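Local coordinates for putative sugar binding protein (Salmonella enterica subsp. enterica serovar Typhimurium, PDB 3KNZ) that probably binds a phosphosugar or related carbohydrate derivative through its paired SIS domains, in the manner of the isomerase half of glucosamine-6-phosphate synthase, at residues 33-38 with 166-171; 72-77 with 321-326. One frame throughout, in Å; residues are numbered along the deposited sequence.

Contact 1: residues 33-38 with 166-171; sequences QTREDL and VLNLML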
loop_
_atom_site.group_PDB
_atom_site.type_symbol
_atom_site.label_atom_id
_atom_site.label_comp_id
_atom_site.label_asym_id
_atom_site.label_seq_id
_atom_site.Cartn_x
_atom_site.Cartn_y
_atom_site.Cartn_z
ATOM N N GLN A 33 -30.533 -4.066 -12.615
ATOM C CA GLN A 33 -30.804 -2.624 -12.597
ATOM C C GLN A 33 -30.207 -1.932 -13.819
ATOM O O GLN A 33 -29.084 -2.242 -14.225
ATOM C CB GLN A 33 -30.208 -1.967 -11.344
ATOM C CG GLN A 33 -30.827 -2.386 -10.011
ATOM C CD GLN A 33 -30.112 -1.767 -8.804
ATOM O OE1 GLN A 33 -29.140 -1.025 -8.950
ATOM N NE2 GLN A 33 -30.597 -2.074 -7.608
ATOM N N THR A 34 -30.958 -1.005 -14.409
ATOM C CA THR A 34 -30.440 -0.204 -15.514
ATOM C C THR A 34 -29.666 0.918 -14.845
ATOM O O THR A 34 -30.200 1.656 -14.013
ATOM C CB THR A 34 -31.542 0.404 -16.383
ATOM O OG1 THR A 34 -32.358 1.254 -15.571
ATOM C CG2 THR A 34 -32.395 -0.693 -17.027
ATOM N N ARG A 35 -28.400 1.045 -15.200
ATOM C CA ARG A 35 -27.542 2.018 -14.561
ATOM C C ARG A 35 -27.155 3.114 -15.536
ATOM O O ARG A 35 -26.049 3.112 -16.072
ATOM C CB ARG A 35 -26.305 1.292 -14.036
ATOM C CG ARG A 35 -26.620 0.200 -13.016
ATOM C CD ARG A 35 -27.121 0.796 -11.713
ATOM N NE ARG A 35 -26.158 1.769 -11.196
ATOM C CZ ARG A 35 -25.174 1.497 -10.341
ATOM N NH1 ARG A 35 -25.006 0.272 -9.857
ATOM N NH2 ARG A 35 -24.358 2.468 -9.956
ATOM N N GLU A 36 -28.070 4.051 -15.773
ATOM C CA GLU A 36 -27.784 5.159 -16.677
ATOM C C GLU A 36 -26.584 5.947 -16.171
ATOM O O GLU A 36 -25.800 6.473 -16.967
ATOM C CB GLU A 36 -28.995 6.084 -16.841
ATOM C CG GLU A 36 -30.239 5.416 -17.445
ATOM C CD GLU A 36 -30.014 4.794 -18.834
ATOM O OE1 GLU A 36 -28.878 4.384 -19.159
ATOM O OE2 GLU A 36 -30.999 4.687 -19.598
ATOM N N ASP A 37 -26.438 6.015 -14.848
ATOM C CA ASP A 37 -25.319 6.731 -14.255
ATOM C C ASP A 37 -24.004 6.107 -14.706
ATOM O O ASP A 37 -23.090 6.822 -15.122
ATOM C CB ASP A 37 -25.424 6.791 -12.726
ATOM C CG ASP A 37 -25.550 5.426 -12.088
ATOM O OD1 ASP A 37 -26.005 4.483 -12.772
ATOM O OD2 ASP A 37 -25.215 5.303 -10.889
ATOM N N LEU A 38 -23.909 4.782 -14.656
ATOM C CA LEU A 38 -22.698 4.108 -15.115
ATOM C C LEU A 38 -22.473 4.376 -16.601
ATOM O O LEU A 38 -21.344 4.635 -17.027
ATOM C CB LEU A 38 -22.766 2.604 -14.862
ATOM C CG LEU A 38 -22.806 2.175 -13.396
ATOM C CD1 LEU A 38 -22.890 0.659 -13.314
ATOM C CD2 LEU A 38 -21.597 2.691 -12.636
ATOM N N VAL A 166 -17.536 -3.632 -4.771
ATOM C CA VAL A 166 -16.779 -4.387 -5.756
ATOM C C VAL A 166 -17.655 -4.633 -6.979
ATOM O O VAL A 166 -17.187 -4.514 -8.106
ATOM C CB VAL A 166 -16.259 -5.735 -5.195
ATOM C CG1 VAL A 166 -15.674 -6.603 -6.327
ATOM C CG2 VAL A 166 -15.225 -5.488 -4.075
ATOM N N LEU A 167 -18.926 -4.958 -6.769
ATOM C CA LEU A 167 -19.821 -5.189 -7.904
ATOM C C LEU A 167 -20.067 -3.893 -8.684
ATOM O O LEU A 167 -20.058 -3.892 -9.918
ATOM C CB LEU A 167 -21.144 -5.811 -7.455
ATOM C CG LEU A 167 -22.139 -6.065 -8.593
ATOM C CD1 LEU A 167 -21.487 -6.871 -9.712
ATOM C CD2 LEU A 167 -23.412 -6.748 -8.080
ATOM N N ASN A 168 -20.271 -2.799 -7.955
ATOM C CA ASN A 168 -20.487 -1.483 -8.561
ATOM C C ASN A 168 -19.329 -1.159 -9.515
ATOM O O ASN A 168 -19.550 -0.827 -10.678
ATOM C CB ASN A 168 -20.603 -0.403 -7.473
ATOM C CG ASN A 168 -21.428 0.790 -7.911
ATOM O OD1 ASN A 168 -22.548 0.633 -8.389
ATOM N ND2 ASN A 168 -20.898 1.989 -7.706
ATOM N N LEU A 169 -18.097 -1.282 -9.022
ATOM C CA LEU A 169 -16.890 -1.052 -9.835
ATOM C C LEU A 169 -16.827 -1.939 -11.079
ATOM O O LEU A 169 -16.407 -1.492 -12.149
ATOM C CB LEU A 169 -15.631 -1.295 -9.001
ATOM C CG LEU A 169 -15.218 -0.224 -7.999
ATOM C CD1 LEU A 169 -14.363 -0.810 -6.890
ATOM C CD2 LEU A 169 -14.500 0.935 -8.701
HETATM N N MSE A 170 -17.221 -3.201 -10.930
HETATM C CA MSE A 170 -17.207 -4.154 -12.051
HETATM C C MSE A 170 -18.257 -3.812 -13.105
HETATM O O MSE A 170 -18.025 -3.987 -14.308
HETATM C CB MSE A 170 -17.393 -5.589 -11.550
HETATM C CG MSE A 170 -16.179 -6.138 -10.808
HETATM SE SE MSE A 170 -16.446 -7.938 -10.182
HETATM C CE MSE A 170 -14.630 -8.353 -9.622
ATOM N N LEU A 171 -19.413 -3.322 -12.661
ATOM C CA LEU A 171 -20.456 -2.914 -13.601
ATOM C C LEU A 171 -20.014 -1.675 -14.390
ATOM O O LEU A 171 -20.367 -1.520 -15.558
ATOM C CB LEU A 171 -21.785 -2.663 -12.883
ATOM C CG LEU A 171 -22.412 -3.902 -12.233
ATOM C CD1 LEU A 171 -23.711 -3.507 -11.540
ATOM C CD2 LEU A 171 -22.625 -5.040 -13.239
#
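The first turn of helix 36-47 runs up against the middle of helix 161-179, the nearest CA atoms, those of Leu38 and Leu171, lying 7.5 Å apart. Side chains bridge that gap, chiefly Arg35 and Asn168. Arg35 presents the outer end of its guanidinium, and both terminal nitrogens converge on one amide oxygen: NH1 to Asn168 OD1 is 2.9 Å and NH2 to the same OD1 is 3.0 Å. The bonds bend at the hydrogens, as a fork closing on a single acceptor must, and the two flat groups are nearly coplanar, 18° apart. NH2 meets a lone pair in the carbonyl plane, whereas NH1 approaches almost along the C=O axis. Bends at chi2 and chi3 fold the arginine chain so that its other edge faces Asp37, whose carboxylate it grips side-on, NE to OD1 at 3.1 Å and NH2 to OD2 at 3.1 Å. Three nitrogens thus fix the rotation of the group, and the carboxylate probably balances much of its buried charge. Leu38 CD1 lies over the centre of one guanidinium face, 3.8 Å above the plane, and packs against Leu171 CB at 3.5 Å. Asn168 is itself steadied by ND2, hydrogen-bonded to Leu146 O, while Met30 of helix 15-32 and Pro149 pack against both Arg35 and Asn168. Arg35 occupies the N-cap position of helix 36-47, and the arrangement is a buried arginine-asparagine hydrogen-bonded pair, flanked by leucines, between the start of that helix and helix 161-179 of the N-terminal SIS domain, an alpha-beta fold built on a five-stranded parallel sheet.

Contact 2: residues 72-77 with 321-326; sequences MQRWCA and DEDFAV
A direct salt bridge, doubled by a bridging water, between the last turn of helix 59-76 and the loop before helix 326-339 joins Arg74 to Asp323 where the first SIS domain meets the later part of the chain. Arg74 NH1 donates to Asp323 OD1 at 2.9 Å, with an N-H...O angle of 140°. The carboxylate is met on its syn side, slightly out of plane, and its plane is turned 51° from the guanidinium, so the pair does not form a flat two-pronged grip. Water 1 completes the link: it accepts from Arg74 NH2 at 3.1 Å and donates to Asp323 OD1 at 2.8 Å. With CG anti to the backbone N (chi1 -172°), the arginine reaches out toward the loop, its CD passing 4.0 Å above the plane of the Trp75 ring, toward the rim. Arg74 has a second acidic partner, as its NE forms a salt bridge with Glu91 of the second subunit. The loop is shaped by Asp321, whose OD1 accepts from Asp323 N at 2.8 Å and from Phe324 N at 3.1 Å, giving an Asx turn and an Asx motif. Asp323 CB rests over the centre of the Phe324 ring, 3.8 Å above it. Arg194 of helix 185-215 forms salt bridges with both Asp321 and Asp323, and Phe324 packs on the same helix. Helix 161-179 flanks helix 59-76 through Trp75 on Ala177, placing the contact among three helices and beside the subunit interface.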
loop_
_atom_site.group_PDB
_atom_site.type_symbol
_atom_site.label_atom_id
_atom_site.label_comp_id
_atom_site.label_asym_id
_atom_site.label_seq_id
_atom_site.Cartn_x
_atom_site.Cartn_y
_atom_site.Cartn_z
HETATM N N MSE A 72 -11.321 -4.372 -13.895
HETATM C CA MSE A 72 -11.485 -3.064 -14.509
HETATM C C MSE A 72 -10.478 -2.790 -15.611
HETATM O O MSE A 72 -10.836 -2.219 -16.642
HETATM C CB MSE A 72 -11.399 -1.955 -13.477
HETATM C CG MSE A 72 -12.522 -1.982 -12.477
HETATM SE SE MSE A 72 -13.085 -0.157 -12.129
HETATM C CE MSE A 72 -13.577 0.324 -13.942
ATOM N N GLN A 73 -9.223 -3.171 -15.391
ATOM C CA GLN A 73 -8.194 -2.973 -16.404
ATOM C C GLN A 73 -8.595 -3.641 -17.691
ATOM O O GLN A 73 -8.563 -3.036 -18.752
ATOM C CB GLN A 73 -6.877 -3.612 -15.996
ATOM C CG GLN A 73 -6.095 -2.910 -14.940
ATOM C CD GLN A 73 -4.813 -3.651 -14.642
ATOM O OE1 GLN A 73 -3.719 -3.151 -14.916
ATOM N NE2 GLN A 73 -4.940 -4.873 -14.130
ATOM N N ARG A 74 -8.964 -4.906 -17.576
ATOM C CA ARG A 74 -9.312 -5.717 -18.728
ATOM C C ARG A 74 -10.450 -5.121 -19.545
ATOM O O ARG A 74 -10.306 -4.888 -20.745
ATOM C CB ARG A 74 -9.688 -7.126 -18.263
ATOM C CG ARG A 74 -9.882 -8.143 -19.377
ATOM C CD ARG A 74 -10.203 -9.494 -18.781
ATOM N NE ARG A 74 -9.146 -9.909 -17.871
ATOM C CZ ARG A 74 -9.306 -10.767 -16.869
ATOM N NH1 ARG A 74 -10.499 -11.294 -16.613
ATOM N NH2 ARG A 74 -8.275 -11.080 -16.095
ATOM N N TRP A 75 -11.567 -4.844 -18.882
ATOM C CA TRP A 75 -12.760 -4.378 -19.580
ATOM C C TRP A 75 -12.804 -2.892 -19.906
ATOM O O TRP A 75 -13.553 -2.480 -20.788
ATOM C CB TRP A 75 -14.008 -4.839 -18.836
ATOM C CG TRP A 75 -14.137 -6.330 -18.900
ATOM C CD1 TRP A 75 -14.011 -7.215 -17.872
ATOM C CD2 TRP A 75 -14.355 -7.117 -20.081
ATOM N NE1 TRP A 75 -14.169 -8.501 -18.334
ATOM C CE2 TRP A 75 -14.381 -8.466 -19.685
ATOM C CE3 TRP A 75 -14.554 -6.806 -21.433
ATOM C CZ2 TRP A 75 -14.595 -9.500 -20.585
ATOM C CZ3 TRP A 75 -14.763 -7.835 -22.326
ATOM C CH2 TRP A 75 -14.781 -9.164 -21.899
ATOM N N CYS A 76 -12.010 -2.088 -19.210
ATOM C CA CYS A 76 -11.906 -0.668 -19.539
ATOM C C CYS A 76 -10.827 -0.494 -20.600
ATOM O O CYS A 76 -10.831 0.478 -21.343
ATOM C CB CYS A 76 -11.564 0.164 -18.309
ATOM S SG CYS A 76 -12.869 0.200 -17.064
ATOM N N ALA A 77 -9.907 -1.455 -20.664
ATOM C CA ALA A 77 -8.812 -1.427 -21.632
ATOM C C ALA A 77 -7.902 -0.238 -21.357
ATOM O O ALA A 77 -7.296 0.316 -22.258
ATOM C CB ALA A 77 -9.359 -1.372 -23.046
ATOM N N ASP A 321 -14.815 -18.958 -9.726
ATOM C CA ASP A 321 -14.738 -18.176 -10.948
ATOM C C ASP A 321 -13.468 -17.329 -10.838
ATOM O O ASP A 321 -13.235 -16.707 -9.796
ATOM C CB ASP A 321 -15.982 -17.303 -11.057
ATOM C CG ASP A 321 -16.077 -16.587 -12.373
ATOM O OD1 ASP A 321 -15.199 -15.746 -12.668
ATOM O OD2 ASP A 321 -17.063 -16.838 -13.094
ATOM N N GLU A 322 -12.637 -17.312 -11.881
ATOM C CA GLU A 322 -11.391 -16.540 -11.808
ATOM C C GLU A 322 -11.621 -15.043 -11.597
ATOM O O GLU A 322 -10.736 -14.346 -11.117
ATOM C CB GLU A 322 -10.466 -16.753 -13.021
ATOM C CG GLU A 322 -10.973 -16.248 -14.344
ATOM C CD GLU A 322 -11.973 -17.181 -14.980
ATOM O OE1 GLU A 322 -12.269 -18.232 -14.374
ATOM O OE2 GLU A 322 -12.456 -16.868 -16.089
ATOM N N ASP A 323 -12.797 -14.540 -11.945
ATOM C CA ASP A 323 -13.070 -13.125 -11.764
ATOM C C ASP A 323 -13.968 -12.873 -10.557
ATOM O O ASP A 323 -13.753 -11.920 -9.807
ATOM C CB ASP A 323 -13.735 -12.546 -13.020
ATOM C CG ASP A 323 -12.818 -12.560 -14.241
ATOM O OD1 ASP A 323 -11.647 -12.136 -14.121
ATOM O OD2 ASP A 323 -13.280 -12.969 -15.331
ATOM N N PHE A 324 -14.942 -13.750 -10.338
ATOM C CA PHE A 324 -15.947 -13.492 -9.313
ATOM C C PHE A 324 -15.802 -14.254 -8.004
ATOM O O PHE A 324 -16.589 -14.043 -7.082
ATOM C CB PHE A 324 -17.334 -13.690 -9.922
ATOM C CG PHE A 324 -17.479 -13.041 -11.274
ATOM C CD1 PHE A 324 -17.217 -11.686 -11.432
ATOM C CD2 PHE A 324 -17.855 -13.779 -12.382
ATOM C CE1 PHE A 324 -17.330 -11.075 -12.681
ATOM C CE2 PHE A 324 -17.968 -13.176 -13.626
ATOM C CZ PHE A 324 -17.710 -11.818 -13.773
ATOM N N ALA A 325 -14.784 -15.102 -7.899
ATOM C CA ALA A 325 -14.545 -15.826 -6.652
ATOM C C ALA A 325 -14.276 -14.844 -5.500
ATOM O O ALA A 325 -14.345 -15.207 -4.328
ATOM C CB ALA A 325 -13.385 -16.789 -6.810
ATOM N N VAL A 326 -13.969 -13.597 -5.832
ATOM C CA VAL A 326 -13.715 -12.598 -4.801
ATOM C C VAL A 326 -14.943 -12.412 -3.892
ATOM O O VAL A 326 -14.806 -12.092 -2.710
ATOM C CB VAL A 326 -13.262 -11.247 -5.410
ATOM C CG1 VAL A 326 -11.957 -11.435 -6.182
ATOM C CG2 VAL A 326 -14.345 -10.663 -6.300
HETATM O O HOH W 1 -9.289 -13.603 -14.607
#

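From the N terminus, helix 15-32 leads into 33-38, the first half of contact 1; the chain then builds the first parallel sheet, passing 72-77 on helix 59-76, and returns at 166-171 to close that contact over 127 residues. Contact 2 starts inside this loop and closes only at 321-326, after the second parallel sheet, 243 residues on. The two loops therefore cross rather than nest. Contact 1 joins the start of helix 36-47 to helix 161-179 of the first domain, contact 2 ties that domain to the loop ahead of helix 326-339. Their centres are 14 Å apart, and selenomethionine Met170 joins them, packing on Asp323, Phe324 and Val326, while Leu169 meets Met72.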